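Local coordinates for sulfotransferase (Alicyclobacillus acidocaldarius subsp. acidocaldarius, PDB 3RNL), which probably acts as a sulfotransferase, moving sulfuryl groups to acceptor molecules, and binds magnesium ions, at residues R26-Q30 and V213-S217; Q30-I34 and L206-F212; A110-I114 and C202-G207. All blocks are in the same frame, centred on the assembly; numbering follows the deposited sequence. Where two conformers were deposited one is given.

Interaction 1: R26-Q30 and V213-S217; sequences RYLSQ and VPDTS. With MG (magnesium ion), chain B.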
ATOM      1  N   ARG A  26     -11.902  -4.484  -0.940  1.00 13.66           N
ATOM      2  CA  ARG A  26     -13.100  -5.317  -1.006  1.00 19.06           C
ATOM      3  C   ARG A  26     -14.336  -4.585  -0.467  1.00 22.57           C
ATOM      4  O   ARG A  26     -15.409  -4.593  -1.084  1.00 21.09           O
ATOM      5  CB  ARG A  26     -12.859  -6.632  -0.254  1.00 22.72           C
ATOM      6  CG  ARG A  26     -14.046  -7.582  -0.232  1.00 38.83           C
ATOM      7  CD  ARG A  26     -13.577  -9.013   0.039  1.00 47.39           C
ATOM      8  NE  ARG A  26     -12.532  -9.052   1.060  1.00 49.24           N
ATOM      9  CZ  ARG A  26     -12.767  -9.158   2.364  1.00 48.64           C
ATOM     10  NH1 ARG A  26     -14.016  -9.247   2.803  1.00 50.57           N
ATOM     11  NH2 ARG A  26     -11.753  -9.182   3.228  1.00 40.30           N
ATOM     12  N   TYR A  27     -14.186  -3.943   0.686  1.00 17.12           N
ATOM     13  CA  TYR A  27     -15.304  -3.216   1.283  1.00 16.18           C
ATOM     14  C   TYR A  27     -15.762  -2.014   0.449  1.00 16.42           C
ATOM     15  O   TYR A  27     -16.961  -1.791   0.290  1.00 17.64           O
ATOM     16  CB  TYR A  27     -14.955  -2.756   2.692  1.00 14.91           C
ATOM     17  CG  TYR A  27     -14.614  -3.880   3.633  1.00 15.78           C
ATOM     18  CD1 TYR A  27     -15.107  -5.166   3.422  1.00 18.86           C
ATOM     19  CD2 TYR A  27     -13.799  -3.660   4.732  1.00 19.60           C
ATOM     20  CE1 TYR A  27     -14.785  -6.205   4.290  1.00 25.20           C
ATOM     21  CE2 TYR A  27     -13.474  -4.691   5.603  1.00 21.18           C
ATOM     22  CZ  TYR A  27     -13.975  -5.959   5.375  1.00 27.04           C
ATOM     23  OH  TYR A  27     -13.658  -6.977   6.244  1.00 28.60           O
ATOM     24  N   LEU A  28     -14.818  -1.219  -0.049  1.00 13.34           N
ATOM     25  CA  LEU A  28     -15.193  -0.054  -0.849  1.00 13.42           C
ATOM     26  C   LEU A  28     -15.882  -0.463  -2.145  1.00 15.91           C
ATOM     27  O   LEU A  28     -16.824   0.200  -2.593  1.00 15.56           O
ATOM     28  CB  LEU A  28     -13.970   0.811  -1.158  1.00 12.21           C
ATOM     29  CG  LEU A  28     -13.432   1.561   0.058  1.00 13.57           C
ATOM     30  CD1 LEU A  28     -12.103   2.227  -0.286  1.00 14.02           C
ATOM     31  CD2 LEU A  28     -14.428   2.596   0.566  1.00 18.26           C
ATOM     32  N   SER A  29     -15.404  -1.551  -2.744  0.58 15.58           N
ATOM     33  CA  SER A  29     -15.954  -2.040  -4.008  0.58 17.97           C
ATOM     34  C   SER A  29     -17.437  -2.348  -3.886  0.58 20.56           C
ATOM     35  O   SER A  29     -18.172  -2.261  -4.864  0.58 19.64           O
ATOM     36  CB  SER A  29     -15.223  -3.303  -4.473  0.58 17.07           C
ATOM     37  OG  SER A  29     -13.864  -3.035  -4.744  0.58 18.69           O
ATOM     38  N   GLN A  30     -17.871  -2.718  -2.688  1.00 18.14           N
ATOM     39  CA  GLN A  30     -19.279  -3.058  -2.466  1.00 17.44           C
ATOM     40  C   GLN A  30     -20.210  -1.848  -2.578  1.00 18.67           C
ATOM     41  O   GLN A  30     -21.414  -2.009  -2.782  1.00 18.43           O
ATOM     42  CB  GLN A  30     -19.480  -3.692  -1.096  1.00 19.44           C
ATOM     43  CG  GLN A  30     -18.731  -4.995  -0.884  1.00 20.94           C
ATOM     44  CD  GLN A  30     -18.858  -5.467   0.542  1.00 25.36           C
ATOM     45  OE1 GLN A  30     -19.717  -4.989   1.280  1.00 31.88           O
ATOM     46  NE2 GLN A  30     -18.003  -6.402   0.944  1.00 27.16           N
ATOM     47  N   VAL A 213     -23.314   0.306   4.617  1.00 21.44           N
ATOM     48  CA  VAL A 213     -22.639  -0.624   5.510  1.00 24.35           C
ATOM     49  C   VAL A 213     -21.988  -1.731   4.708  1.00 26.71           C
ATOM     50  O   VAL A 213     -22.701  -2.529   4.098  1.00 27.24           O
ATOM     51  CB  VAL A 213     -23.604  -1.235   6.537  1.00 36.23           C
ATOM     52  CG1 VAL A 213     -22.849  -2.171   7.466  1.00 33.79           C
ATOM     53  CG2 VAL A 213     -24.285  -0.134   7.328  1.00 36.35           C
ATOM     54  N   PRO A 214     -20.652  -1.817   4.722  1.00 22.89           N
ATOM     55  CA  PRO A 214     -20.073  -2.937   3.981  1.00 23.84           C
ATOM     56  C   PRO A 214     -20.375  -4.255   4.681  1.00 29.67           C
ATOM     57  O   PRO A 214     -20.604  -4.284   5.896  1.00 28.55           O
ATOM     58  CB  PRO A 214     -18.571  -2.645   4.031  1.00 23.89           C
ATOM     59  CG  PRO A 214     -18.393  -1.864   5.288  1.00 25.52           C
ATOM     60  CD  PRO A 214     -19.623  -0.997   5.384  1.00 24.16           C
ATOM     61  N   ASP A 215     -20.345  -5.340   3.918  1.00 26.33           N
ATOM     62  CA  ASP A 215     -20.490  -6.670   4.488  1.00 28.43           C
ATOM     63  C   ASP A 215     -19.078  -7.147   4.812  1.00 33.76           C
ATOM     64  O   ASP A 215     -18.255  -7.363   3.923  1.00 31.54           O
ATOM     65  CB  ASP A 215     -21.148  -7.590   3.467  1.00 33.88           C
ATOM     66  CG  ASP A 215     -21.112  -9.050   3.878  1.00 45.66           C
ATOM     67  OD1 ASP A 215     -20.671  -9.360   5.006  1.00 41.13           O
ATOM     68  OD2 ASP A 215     -21.542  -9.888   3.059  1.00 45.32           O
ATOM     69  N   THR A 216     -18.794  -7.263   6.104  1.00 28.26           N
ATOM     70  CA  THR A 216     -17.447  -7.579   6.576  1.00 33.60           C
ATOM     71  C   THR A 216     -17.261  -9.066   6.873  1.00 47.00           C
ATOM     72  O   THR A 216     -16.208  -9.479   7.369  1.00 46.55           O
ATOM     73  CB  THR A 216     -17.063  -6.733   7.802  1.00 40.88           C
ATOM     74  OG1 THR A 216     -17.991  -6.978   8.867  1.00 48.25           O
ATOM     75  CG2 THR A 216     -17.078  -5.249   7.441  1.00 38.18           C
ATOM     76  N   SER A 217     -18.293  -9.861   6.597  1.00 50.53           N
ATOM     77  CA  SER A 217     -18.218 -11.303   6.862  1.00 59.17           C
ATOM     78  C   SER A 217     -16.970 -11.947   6.249  1.00 66.89           C
ATOM     79  O   SER A 217     -16.730 -11.861   5.044  1.00 68.18           O
ATOM     80  CB  SER A 217     -19.481 -12.038   6.397  1.00 57.09           C
ATOM     81  OG  SER A 217     -19.551 -12.101   4.983  1.00 60.67           O
TER
HETATM   82 MG    MG B 311     -19.404  -0.814  -6.333  1.00 20.84          MG
HETATM   83  O   HOH W   1     -13.969  -9.617   5.759  1.00 49.35           O
HETATM   84  O   HOH W   2     -22.909  -3.769   1.710  1.00 56.83           O
HETATM   85  O   HOH W   3     -21.418  -2.287  -5.854  1.00 26.54           O
HETATM   86  O   HOH W   4     -18.675  -2.504  -8.156  1.00 36.73           O
HETATM   87  O   HOH W   5     -20.912  -0.201  -8.283  1.00 29.65           O

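Interaction 2: Q30-I34 and L206-F212; sequences QHPDI and LGVSTDF. With MG (magnesium ion), chain B.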
ATOM      1  N   GLN A  30     -17.871  -2.718  -2.688  1.00 18.14           N
ATOM      2  CA  GLN A  30     -19.279  -3.058  -2.466  1.00 17.44           C
ATOM      3  C   GLN A  30     -20.210  -1.848  -2.578  1.00 18.67           C
ATOM      4  O   GLN A  30     -21.414  -2.009  -2.782  1.00 18.43           O
ATOM      5  CB  GLN A  30     -19.480  -3.692  -1.096  1.00 19.44           C
ATOM      6  CG  GLN A  30     -18.731  -4.995  -0.884  1.00 20.94           C
ATOM      7  CD  GLN A  30     -18.858  -5.467   0.542  1.00 25.36           C
ATOM      8  OE1 GLN A  30     -19.717  -4.989   1.280  1.00 31.88           O
ATOM      9  NE2 GLN A  30     -18.003  -6.402   0.944  1.00 27.16           N
ATOM     10  N   HIS A  31     -19.664  -0.646  -2.417  1.00 16.56           N
ATOM     11  CA  HIS A  31     -20.479   0.575  -2.465  1.00 18.52           C
ATOM     12  C   HIS A  31     -21.033   0.766  -3.880  1.00 18.96           C
ATOM     13  O   HIS A  31     -20.311   0.622  -4.852  1.00 16.73           O
ATOM     14  CB  HIS A  31     -19.622   1.779  -2.048  1.00 16.39           C
ATOM     15  CG  HIS A  31     -20.403   3.028  -1.748  1.00 17.79           C
ATOM     16  ND1 HIS A  31     -21.132   3.701  -2.708  1.00 18.20           N
ATOM     17  CD2 HIS A  31     -20.534   3.742  -0.605  1.00 14.46           C
ATOM     18  CE1 HIS A  31     -21.691   4.770  -2.163  1.00 18.94           C
ATOM     19  NE2 HIS A  31     -21.338   4.822  -0.886  1.00 17.69           N
ATOM     20  N   PRO A  32     -22.325   1.094  -4.008  1.00 18.96           N
ATOM     21  CA  PRO A  32     -22.881   1.210  -5.367  1.00 21.01           C
ATOM     22  C   PRO A  32     -22.281   2.357  -6.199  1.00 20.19           C
ATOM     23  O   PRO A  32     -22.382   2.322  -7.425  1.00 21.44           O
ATOM     24  CB  PRO A  32     -24.388   1.444  -5.115  1.00 21.92           C
ATOM     25  CG  PRO A  32     -24.467   1.981  -3.713  1.00 27.23           C
ATOM     26  CD  PRO A  32     -23.341   1.307  -2.959  1.00 23.78           C
ATOM     27  N   ASP A  33     -21.700   3.362  -5.540  1.00 15.60           N
ATOM     28  CA  ASP A  33     -21.092   4.514  -6.206  1.00 14.95           C
ATOM     29  C   ASP A  33     -19.569   4.410  -6.390  1.00 15.99           C
ATOM     30  O   ASP A  33     -18.928   5.389  -6.744  1.00 15.93           O
ATOM     31  CB  ASP A  33     -21.468   5.814  -5.496  1.00 16.86           C
ATOM     32  CG  ASP A  33     -21.708   6.966  -6.460  1.00 26.44           C
ATOM     33  OD1 ASP A  33     -21.708   6.755  -7.700  1.00 25.47           O
ATOM     34  OD2 ASP A  33     -21.912   8.091  -5.962  1.00 25.94           O
ATOM     35  N   ILE A  34     -18.989   3.259  -6.058  1.00 15.56           N
ATOM     36  CA  ILE A  34     -17.540   3.075  -6.199  1.00 13.22           C
ATOM     37  C   ILE A  34     -17.233   1.878  -7.091  1.00 18.70           C
ATOM     38  O   ILE A  34     -17.799   0.801  -6.894  1.00 15.83           O
ATOM     39  CB  ILE A  34     -16.897   2.810  -4.827  1.00 14.53           C
ATOM     40  CG1 ILE A  34     -17.165   3.983  -3.880  1.00 15.34           C
ATOM     41  CG2 ILE A  34     -15.383   2.564  -4.965  1.00 13.52           C
ATOM     42  CD1 ILE A  34     -16.601   3.757  -2.470  1.00 14.69           C
ATOM     43  N   LEU A 206     -14.074  10.339  -0.417  1.00 12.39           N
ATOM     44  CA  LEU A 206     -14.281  10.137  -1.851  1.00 13.24           C
ATOM     45  C   LEU A 206     -15.497  10.894  -2.373  1.00 18.92           C
ATOM     46  O   LEU A 206     -15.736  10.925  -3.573  1.00 22.10           O
ATOM     47  CB  LEU A 206     -14.416   8.643  -2.185  1.00 13.68           C
ATOM     48  CG  LEU A 206     -13.145   7.827  -1.900  1.00 13.27           C
ATOM     49  CD1 LEU A 206     -13.352   6.327  -2.115  1.00 14.66           C
ATOM     50  CD2 LEU A 206     -11.952   8.344  -2.738  1.00 15.55           C
ATOM     51  N   GLY A 207     -16.269  11.476  -1.464  1.00 17.36           N
ATOM     52  CA  GLY A 207     -17.442  12.250  -1.846  1.00 20.82           C
ATOM     53  C   GLY A 207     -18.595  11.390  -2.339  1.00 28.50           C
ATOM     54  O   GLY A 207     -19.351  11.812  -3.218  1.00 25.80           O
ATOM     55  N   VAL A 208     -18.734  10.182  -1.795  1.00 18.89           N
ATOM     56  CA  VAL A 208     -19.913   9.374  -2.087  1.00 16.83           C
ATOM     57  C   VAL A 208     -20.716   9.183  -0.803  1.00 16.77           C
ATOM     58  O   VAL A 208     -20.259   9.555   0.282  1.00 18.87           O
ATOM     59  CB  VAL A 208     -19.540   7.999  -2.692  1.00 20.52           C
ATOM     60  CG1 VAL A 208     -18.839   8.176  -4.049  1.00 17.10           C
ATOM     61  CG2 VAL A 208     -18.658   7.181  -1.717  1.00 15.75           C
ATOM     62  N   SER A 209     -21.881   8.550  -0.910  1.00 18.08           N
ATOM     63  CA  SER A 209     -22.799   8.483   0.223  1.00 21.91           C
ATOM     64  C   SER A 209     -22.196   7.745   1.409  1.00 26.51           C
ATOM     65  O   SER A 209     -21.614   6.662   1.265  1.00 20.54           O
ATOM     66  CB  SER A 209     -24.120   7.813  -0.175  1.00 21.33           C
ATOM     67  OG  SER A 209     -24.961   7.647   0.961  1.00 26.03           O
ATOM     68  N   THR A 210     -22.344   8.331   2.588  1.00 17.58           N
ATOM     69  CA  THR A 210     -21.899   7.662   3.800  1.00 19.68           C
ATOM     70  C   THR A 210     -22.978   6.744   4.360  1.00 24.48           C
ATOM     71  O   THR A 210     -22.760   6.097   5.388  1.00 22.96           O
ATOM     72  CB  THR A 210     -21.495   8.658   4.899  1.00 21.71           C
ATOM     73  OG1 THR A 210     -22.578   9.568   5.125  1.00 24.25           O
ATOM     74  CG2 THR A 210     -20.226   9.433   4.495  1.00 18.00           C
ATOM     75  N   ASP A 211     -24.131   6.628   3.707  1.00 23.11           N
ATOM     76  CA  ASP A 211     -25.071   5.725   4.330  1.00 29.69           C
ATOM     77  C   ASP A 211     -24.847   4.464   3.528  1.00 31.97           C
ATOM     78  O   ASP A 211     -25.546   4.156   2.562  1.00 31.18           O
ATOM     79  CB  ASP A 211     -26.469   6.288   4.059  1.00 30.63           C
ATOM     80  CG  ASP A 211     -27.588   5.402   4.585  1.00 40.76           C
ATOM     81  OD1 ASP A 211     -27.392   4.708   5.603  1.00 44.96           O
ATOM     82  OD2 ASP A 211     -28.680   5.421   3.976  1.00 41.91           O
ATOM     83  N   PHE A 212     -23.945   3.660   4.073  1.00 27.95           N
ATOM     84  CA  PHE A 212     -23.514   2.426   3.458  1.00 24.66           C
ATOM     85  C   PHE A 212     -22.995   1.591   4.599  1.00 25.18           C
ATOM     86  O   PHE A 212     -22.275   2.109   5.454  1.00 25.20           O
ATOM     87  CB  PHE A 212     -22.397   2.750   2.455  1.00 23.25           C
ATOM     88  CG  PHE A 212     -21.614   1.550   1.984  1.00 22.11           C
ATOM     89  CD1 PHE A 212     -22.239   0.528   1.296  1.00 22.12           C
ATOM     90  CD2 PHE A 212     -20.239   1.477   2.192  1.00 22.42           C
ATOM     91  CE1 PHE A 212     -21.514  -0.574   0.853  1.00 27.80           C
ATOM     92  CE2 PHE A 212     -19.508   0.386   1.751  1.00 22.30           C
ATOM     93  CZ  PHE A 212     -20.151  -0.647   1.083  1.00 22.25           C
TER
HETATM   94 MG    MG B 311     -19.404  -0.814  -6.333  1.00 20.84          MG
HETATM   95  O   HOH W   3     -21.418  -2.287  -5.854  1.00 26.54           O
HETATM   96  O   HOH W   5     -20.912  -0.201  -8.283  1.00 29.65           O
HETATM   97  O   HOH W   6     -23.136   8.204  -3.439  1.00 19.51           O
HETATM   98  O   HOH W   4     -18.675  -2.504  -8.156  1.00 36.73           O

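Interaction 3: A110-I114 and C202-G207; sequences AKILI and CCAFLG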
ATOM      1  N   ALA A 110      -6.839  13.497  -8.659  1.00 10.80           N
ATOM      2  CA  ALA A 110      -7.015  12.196  -7.998  1.00 13.14           C
ATOM      3  C   ALA A 110      -6.904  12.258  -6.477  1.00 13.95           C
ATOM      4  O   ALA A 110      -6.138  13.041  -5.931  1.00 12.34           O
ATOM      5  CB  ALA A 110      -6.018  11.165  -8.558  1.00 13.62           C
ATOM      6  N   LYS A 111      -7.642  11.383  -5.798  1.00  9.40           N
ATOM      7  CA  LYS A 111      -7.516  11.251  -4.347  1.00  9.52           C
ATOM      8  C   LYS A 111      -6.714   9.999  -4.016  1.00 11.45           C
ATOM      9  O   LYS A 111      -6.725   9.025  -4.771  1.00 11.78           O
ATOM     10  CB  LYS A 111      -8.888  11.179  -3.688  1.00  9.25           C
ATOM     11  CG  LYS A 111      -9.661  12.490  -3.830  1.00 12.61           C
ATOM     12  CD  LYS A 111     -11.110  12.343  -3.340  1.00 17.69           C
ATOM     13  CE  LYS A 111     -11.908  13.599  -3.735  1.00 34.12           C
ATOM     14  NZ  LYS A 111     -13.362  13.526  -3.410  1.00 43.11           N
ATOM     15  N   ILE A 112      -5.990  10.049  -2.908  1.00  8.07           N
ATOM     16  CA  ILE A 112      -5.034   9.006  -2.573  1.00  7.81           C
ATOM     17  C   ILE A 112      -5.396   8.424  -1.216  1.00 11.43           C
ATOM     18  O   ILE A 112      -5.551   9.186  -0.251  1.00 11.56           O
ATOM     19  CB  ILE A 112      -3.628   9.607  -2.444  1.00  7.55           C
ATOM     20  CG1 ILE A 112      -3.244  10.403  -3.702  1.00  8.75           C
ATOM     21  CG2 ILE A 112      -2.595   8.509  -2.098  1.00 11.34           C
ATOM     22  CD1 ILE A 112      -3.093   9.542  -4.958  1.00 13.28           C
ATOM     23  N   LEU A 113      -5.545   7.098  -1.145  1.00  9.56           N
ATOM     24  CA  LEU A 113      -5.724   6.399   0.133  1.00  8.31           C
ATOM     25  C   LEU A 113      -4.468   5.637   0.491  1.00 11.90           C
ATOM     26  O   LEU A 113      -3.958   4.860  -0.318  1.00 10.21           O
ATOM     27  CB  LEU A 113      -6.886   5.395   0.040  1.00  8.79           C
ATOM     28  CG  LEU A 113      -8.273   6.047   0.010  1.00 16.28           C
ATOM     29  CD1 LEU A 113      -9.356   5.027  -0.355  1.00 17.58           C
ATOM     30  CD2 LEU A 113      -8.573   6.677   1.370  1.00 16.40           C
ATOM     31  N   ILE A 114      -3.979   5.846   1.713  1.00  8.82           N
ATOM     32  CA  ILE A 114      -2.774   5.168   2.190  1.00  8.41           C
ATOM     33  C   ILE A 114      -3.151   4.487   3.486  1.00 12.30           C
ATOM     34  O   ILE A 114      -3.772   5.122   4.333  1.00 13.25           O
ATOM     35  CB  ILE A 114      -1.679   6.203   2.526  1.00 12.10           C
ATOM     36  CG1 ILE A 114      -1.267   6.967   1.265  1.00 12.81           C
ATOM     37  CG2 ILE A 114      -0.463   5.523   3.195  1.00 14.48           C
ATOM     38  CD1 ILE A 114      -0.347   8.165   1.537  1.00 13.29           C
ATOM     39  N   CYS A 202     -13.865   6.811   4.500  1.00 11.84           N
ATOM     40  CA  CYS A 202     -13.341   6.832   3.126  1.00 13.44           C
ATOM     41  C   CYS A 202     -14.412   7.274   2.148  1.00 12.59           C
ATOM     42  O   CYS A 202     -14.127   7.972   1.184  1.00 13.57           O
ATOM     43  CB  CYS A 202     -12.799   5.469   2.695  1.00 15.64           C
ATOM     44  SG  CYS A 202     -11.318   4.981   3.579  1.00 17.29           S
ATOM     45  N   CYS A 203     -15.656   6.865   2.382  1.00 14.62           N
ATOM     46  CA  CYS A 203     -16.740   7.336   1.537  1.00 14.12           C
ATOM     47  C   CYS A 203     -16.858   8.862   1.573  1.00 13.60           C
ATOM     48  O   CYS A 203     -17.020   9.509   0.536  1.00 14.49           O
ATOM     49  CB  CYS A 203     -18.066   6.703   1.958  1.00 16.59           C
ATOM     50  SG  CYS A 203     -18.104   4.895   1.678  1.00 20.79           S
ATOM     51  N   ALA A 204     -16.804   9.431   2.768  1.00 13.44           N
ATOM     52  CA  ALA A 204     -16.854  10.890   2.911  1.00 14.77           C
ATOM     53  C   ALA A 204     -15.692  11.551   2.145  1.00 15.78           C
ATOM     54  O   ALA A 204     -15.874  12.546   1.426  1.00 16.25           O
ATOM     55  CB  ALA A 204     -16.818  11.274   4.385  1.00 14.97           C
ATOM     56  N   PHE A 205     -14.500  10.996   2.311  1.00 12.87           N
ATOM     57  CA  PHE A 205     -13.307  11.482   1.594  1.00 11.13           C
ATOM     58  C   PHE A 205     -13.507  11.442   0.073  1.00 13.33           C
ATOM     59  O   PHE A 205     -13.171  12.409  -0.640  1.00 15.40           O
ATOM     60  CB  PHE A 205     -12.106  10.633   2.004  1.00  9.80           C
ATOM     61  CG  PHE A 205     -10.834  10.943   1.250  1.00 12.11           C
ATOM     62  CD1 PHE A 205     -10.251  12.202   1.329  1.00 14.91           C
ATOM     63  CD2 PHE A 205     -10.203   9.957   0.503  1.00 10.39           C
ATOM     64  CE1 PHE A 205      -9.049  12.476   0.647  1.00 13.26           C
ATOM     65  CE2 PHE A 205      -8.989  10.219  -0.171  1.00 10.82           C
ATOM     66  CZ  PHE A 205      -8.434  11.485  -0.104  1.00 11.47           C
ATOM     67  N   LEU A 206     -14.074  10.339  -0.417  1.00 12.39           N
ATOM     68  CA  LEU A 206     -14.281  10.137  -1.851  1.00 13.24           C
ATOM     69  C   LEU A 206     -15.497  10.894  -2.373  1.00 18.92           C
ATOM     70  O   LEU A 206     -15.736  10.925  -3.573  1.00 22.10           O
ATOM     71  CB  LEU A 206     -14.416   8.643  -2.185  1.00 13.68           C
ATOM     72  CG  LEU A 206     -13.145   7.827  -1.900  1.00 13.27           C
ATOM     73  CD1 LEU A 206     -13.352   6.327  -2.115  1.00 14.66           C
ATOM     74  CD2 LEU A 206     -11.952   8.344  -2.738  1.00 15.55           C
ATOM     75  N   GLY A 207     -16.269  11.476  -1.464  1.00 17.36           N
ATOM     76  CA  GLY A 207     -17.442  12.250  -1.846  1.00 20.82           C
ATOM     77  C   GLY A 207     -18.595  11.390  -2.339  1.00 28.50           C
ATOM     78  O   GLY A 207     -19.351  11.812  -3.218  1.00 25.80           O
TER
HETATM   79  O   HOH W   7     -12.438  14.887  -1.066  1.00 51.82           O

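Interaction 1: R26-Q30 and V213-S217
Gln30 and Tyr27 bring the C-terminal part of helix 21-29 and the residue after Ser29 against the loop Val213-Ser217. This is the helix that follows the first central strand, 11-13, in the parallel alpha/beta sheet of the sulfotransferase branch of the P-loop fold. The tight part is apolar. Tyr27 CB meets Pro214 CB at 3.9 Å, the two side chains crossing at nearly a right angle, while the methyl CG2 of Thr216 lies over one face of the Tyr27 ring in a CH-pi contact, 4.1 Å from its centroid and displaced toward the rim. Tyr27 also leans on Val199 of helix 195-206, which carries the packing deeper into the protein.

Beside it, Gln30 pairs with the backbone of Asp215 much as a neighbouring strand would. With CG beside the backbone N (chi1 -62°) and the chain extended beyond it, the amide is carried out to the side, onto the backbone of Asp215. Asp215 N donates to Gln30 OE1 over 2.7 Å, in the carbonyl plane and on a lone pair; Gln30 NE2 returns a bond to Asp215 O that is nearly straight, at 175°. An alanine here would probably leave Asp215 N and O without these mates and the loop held less firmly, mainly by the Tyr27 contacts. One residue back, Ser29 O is a ligand of the magnesium ion, 2.4 Å away.

The outer side is looser and watery. Within the loop, Asp215 OD1 accepts from both Ser217 N, closing an Asx turn, and Ser217 OG, although Ser217 is poorly ordered. Arg26 stays at the margin, where one water accepts from Arg26 NH1, gives a hydrogen to Thr216 O and lies 2.7 Å from Tyr27 OH, at the edge of the ring.

Interaction 2: Q30-I34 and L206-F212
His31 to Ile34 form a type I beta turn, closed by Ile34 N on His31 O, that faces the loop leaving helix 195-206: the CA atoms of Asp33 and Val208 lie 6.5 Å apart, those of His31 and Phe212 slightly farther. The turn leads into edge strand 34-35 of the parallel sheet.

The His31 side chain lies between turn and loop. With CG anti to the backbone N (chi1 -166°), the imidazole reaches across to the loop, and NE2 donates to Ser209 O over 2.8 Å, in its own ring plane and using a carbonyl lone pair. From the other end of the ring, ND1 accepts from Asp33 N, also in plane, at 2.9 Å. These two bonds fix the rotation of the ring. Val208 CG2 lies over one of its faces, 4.0 Å from the centroid. Phe212 meets the histidine obliquely, the planes at 53°, and holds His31 CB over its own ring face in a CH-pi contact; Gln30 CB touches the edge of that phenyl ring.

Farther along, Val208 CG1 packs on Asp33 CB and OD2, and Val208 CG2 approaches Ile34 CD1 at 4.1 Å, with Leu206 CD1 beyond. Asp33 OD2 and Ser209 N share a water, whereas Asp33 OD1 accepts from Arg84 N outside the two segments.

On the other side of the turn, the magnesium ion is held by His31 O at 2.2 Å, Ile34 O at 2.4 Å, Ser29 O and three waters. The histidine thus serves the metal through its carbonyl alone, and its ring, giving at NE2 and accepting at ND1, is consistent with the neutral form protonated on NE2, by which one side chain bonds both its own turn and the facing loop.

Interaction 3: A110-I114 and C202-G207
Phe205 O, in the last turn of helix 195-206, is gripped by Lys111 NZ, which meets one of its lone pairs at 3.0 Å, and by a water that donates over 2.6 Å. A weak bond from Lys111 NZ to the same water closes the triangle. The lysine chain is extended, CG lying beside the backbone N (chi1 -66°), and runs along the phenyl ring so that CD sits over the centre of its face; CB approaches Phe205 CZ at 3.6 Å. Its ammonium is probably favoured at this helix end, where carbonyls point outward and Gly207, with positive phi, completes a Schellman motif.

The strand and helix segments run nearly antiparallel, at 160° with axes 10.1 Å apart, as a helix covering one face of the parallel sheet of an alpha/beta sandwich. Ile112 points to the other face, against Tyr174 and Phe178 of helix 167-178. On the helix side, Leu113 CD2 touches both Phe205 CD2, 3.8 Å away, and Cys202 SG. Phe205 also touches Lys184 on strand 183-187, while Leu206 CD2 packs against Lys111 CD at 4.1 Å.

Helix 195-206 and the loop after it unite the three contacts. Interaction 3, nearest the centre of the chain, lays the helix over the central sheet through mostly buried, apolar residues, its one direct hydrogen bond, from a rim lysine to a backbone carbonyl, lying toward the helix end. Interactions 1 and 2 use the following loop to hold the C-terminal part of helix 21-29 and the turn after it. They share Gln30, and interaction 1 gives one carbonyl and interaction 2 two to the same magnesium ion. Interaction 1 is the more surface-bound, with waters along its outer margin, whereas interaction 2 buries an imidazole. Cys203 packs its sulfur on His31, and Leu28 reaches Leu113 and Cys202.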